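Long-range contact in mandalate racemase/muconate lactonizing enzyme (Unidentified, PDB 4E4U), which is a putative mandelate racemase/muconate lactonizing-type enzyme of the enolase superfamily that probably abstracts a proton next to a substrate carboxylate, its own substrate not being established: residues H177-E182 / P214-R219. Numbering follows the deposited sequence.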
loop_
_atom_site.group_PDB
_atom_site.type_symbol
_atom_site.label_atom_id
_atom_site.label_comp_id
_atom_site.label_asym_id
_atom_site.label_seq_id
_atom_site.Cartn_x
_atom_site.Cartn_y
_atom_site.Cartn_z
ATOM N N HIS A 177 -16.326 23.139 -6.982
ATOM C CA HIS A 177 -16.116 23.712 -8.305
ATOM C C HIS A 177 -14.674 24.220 -8.424
ATOM O O HIS A 177 -13.868 24.070 -7.498
ATOM C CB HIS A 177 -17.149 24.803 -8.604
ATOM C CG HIS A 177 -17.189 25.893 -7.579
ATOM N ND1 HIS A 177 -18.194 25.996 -6.644
ATOM C CD2 HIS A 177 -16.333 26.911 -7.332
ATOM C CE1 HIS A 177 -17.966 27.047 -5.873
ATOM N NE2 HIS A 177 -16.840 27.617 -6.270
ATOM N N GLN A 178 -14.344 24.800 -9.568
ATOM C CA GLN A 178 -12.978 25.238 -9.846
ATOM C C GLN A 178 -12.931 26.765 -9.812
ATOM O O GLN A 178 -13.488 27.427 -10.693
ATOM C CB GLN A 178 -12.534 24.693 -11.209
ATOM C CG GLN A 178 -11.097 25.026 -11.611
ATOM C CD GLN A 178 -10.035 24.086 -11.034
ATOM O OE1 GLN A 178 -8.949 24.538 -10.659
ATOM N NE2 GLN A 178 -10.315 22.783 -11.012
ATOM N N LEU A 179 -12.283 27.328 -8.791
ATOM C CA LEU A 179 -12.250 28.783 -8.628
ATOM C C LEU A 179 -11.619 29.474 -9.828
ATOM O O LEU A 179 -10.615 29.014 -10.369
ATOM C CB LEU A 179 -11.458 29.183 -7.384
ATOM C CG LEU A 179 -11.938 28.627 -6.050
ATOM C CD1 LEU A 179 -11.047 29.148 -4.929
ATOM C CD2 LEU A 179 -13.397 28.982 -5.797
ATOM N N SER A 180 -12.203 30.599 -10.225
ATOM C CA SER A 180 -11.653 31.404 -11.312
ATOM C C SER A 180 -10.344 32.068 -10.900
ATOM O O SER A 180 -10.047 32.204 -9.714
ATOM C CB SER A 180 -12.638 32.505 -11.692
ATOM O OG SER A 180 -12.650 33.504 -10.686
ATOM N N LEU A 181 -9.574 32.509 -11.889
ATOM C CA LEU A 181 -8.351 33.262 -11.618
ATOM C C LEU A 181 -8.621 34.523 -10.801
ATOM O O LEU A 181 -7.843 34.863 -9.916
ATOM C CB LEU A 181 -7.650 33.644 -12.919
ATOM C CG LEU A 181 -7.028 32.468 -13.665
ATOM C CD1 LEU A 181 -6.694 32.901 -15.082
ATOM C CD2 LEU A 181 -5.787 31.956 -12.942
ATOM N N GLU A 182 -9.708 35.229 -11.098
ATOM C CA GLU A 182 -10.012 36.436 -10.337
ATOM C C GLU A 182 -10.284 36.124 -8.865
ATOM O O GLU A 182 -9.880 36.882 -7.977
ATOM C CB GLU A 182 -11.173 37.195 -10.966
ATOM C CG GLU A 182 -10.758 37.900 -12.238
ATOM C CD GLU A 182 -11.887 38.664 -12.880
ATOM O OE1 GLU A 182 -13.009 38.115 -12.967
ATOM O OE2 GLU A 182 -11.643 39.811 -13.301
ATOM N N PRO A 214 -10.702 19.116 -5.286
ATOM C CA PRO A 214 -9.308 19.078 -4.817
ATOM C C PRO A 214 -8.302 19.739 -5.754
ATOM O O PRO A 214 -7.374 20.380 -5.270
ATOM C CB PRO A 214 -9.010 17.576 -4.657
ATOM C CG PRO A 214 -10.186 16.859 -5.206
ATOM C CD PRO A 214 -11.348 17.796 -5.217
ATOM N N SER A 215 -8.475 19.622 -7.064
ATOM C CA SER A 215 -7.488 20.210 -7.966
ATOM C C SER A 215 -7.456 21.739 -7.837
ATOM O O SER A 215 -6.394 22.370 -7.970
ATOM C CB SER A 215 -7.737 19.779 -9.414
ATOM O OG SER A 215 -8.912 20.380 -9.927
ATOM N N SER A 216 -8.614 22.330 -7.561
ATOM C CA SER A 216 -8.721 23.772 -7.358
ATOM C C SER A 216 -8.157 24.177 -6.005
ATOM O O SER A 216 -7.434 25.172 -5.894
ATOM C CB SER A 216 -10.178 24.214 -7.499
ATOM O OG SER A 216 -10.335 25.604 -7.272
ATOM N N ALA A 217 -8.476 23.401 -4.970
ATOM C CA ALA A 217 -7.916 23.643 -3.641
ATOM C C ALA A 217 -6.392 23.614 -3.657
ATOM O O ALA A 217 -5.741 24.404 -2.977
ATOM C CB ALA A 217 -8.462 22.647 -2.634
ATOM N N ILE A 218 -5.818 22.704 -4.433
ATOM C CA ILE A 218 -4.364 22.628 -4.552
ATOM C C ILE A 218 -3.783 23.865 -5.250
ATOM O O ILE A 218 -2.779 24.435 -4.790
ATOM C CB ILE A 218 -3.939 21.302 -5.232
ATOM C CG1 ILE A 218 -4.214 20.142 -4.270
ATOM C CG2 ILE A 218 -2.467 21.333 -5.655
ATOM C CD1 ILE A 218 -4.176 18.784 -4.935
ATOM N N ARG A 219 -4.414 24.305 -6.340
ATOM C CA ARG A 219 -4.007 25.550 -7.000
ATOM C C ARG A 219 -4.034 26.721 -6.018
ATOM O O ARG A 219 -3.108 27.533 -5.974
ATOM C CB ARG A 219 -4.892 25.858 -8.215
ATOM C CG ARG A 219 -4.590 24.991 -9.427
ATOM C CD ARG A 219 -5.527 25.306 -10.572
ATOM N NE ARG A 219 -5.365 26.667 -11.085
ATOM C CZ ARG A 219 -6.264 27.289 -11.841
ATOM N NH1 ARG A 219 -7.400 26.682 -12.168
ATOM N NH2 ARG A 219 -6.030 28.521 -12.267
HETATM O O HOH W 1 -8.960 26.965 -9.207
HETATM O O HOH W 2 -9.601 28.386 -12.811
#
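His177 touches the start of helix 214-224 through its backbone, its O lying 3.7 Å from Ser216 CB. Gln178 supplies most of the contact from the 177-182 side. With CG anti to the backbone N (chi1 -178°) and the chain bent at chi2, its amide is laid across Ser216 CB, which sits 3.5 Å from CD. Its NE2 donates to Ser215 OG at 3.0 Å, nearly in the amide plane, and also to Gln305 OE1 of the second subunit. OE1 accepts a bent bond (N-H...O 144°) from Arg219 NH1 at 3.0 Å. That donor also stands off the carbonyl plane, tilted 33° from it. Leu179 N donates to Ser216 OG at 3.0 Å, a straighter bond. The same hydroxyl donates to a water that in turn donates to Gln178 OE1 and Leu179 O; a second water links Leu179 O to Arg219 NH1. Ser180 is the N-cap of helix 181-198, its OG bonded to Val183 N. Leu181 CD2 then meets the guanidinium edge of Arg219 in plane, 3.5 Å from NH2. Salt bridges from Arg219 to Asp228 and Asp203 of the second subunit carry the contact into the interface. The loop entering helix 181-198 is thus joined to the start of helix 214-224, successive outer helices of the enolase-superfamily TIM-type barrel.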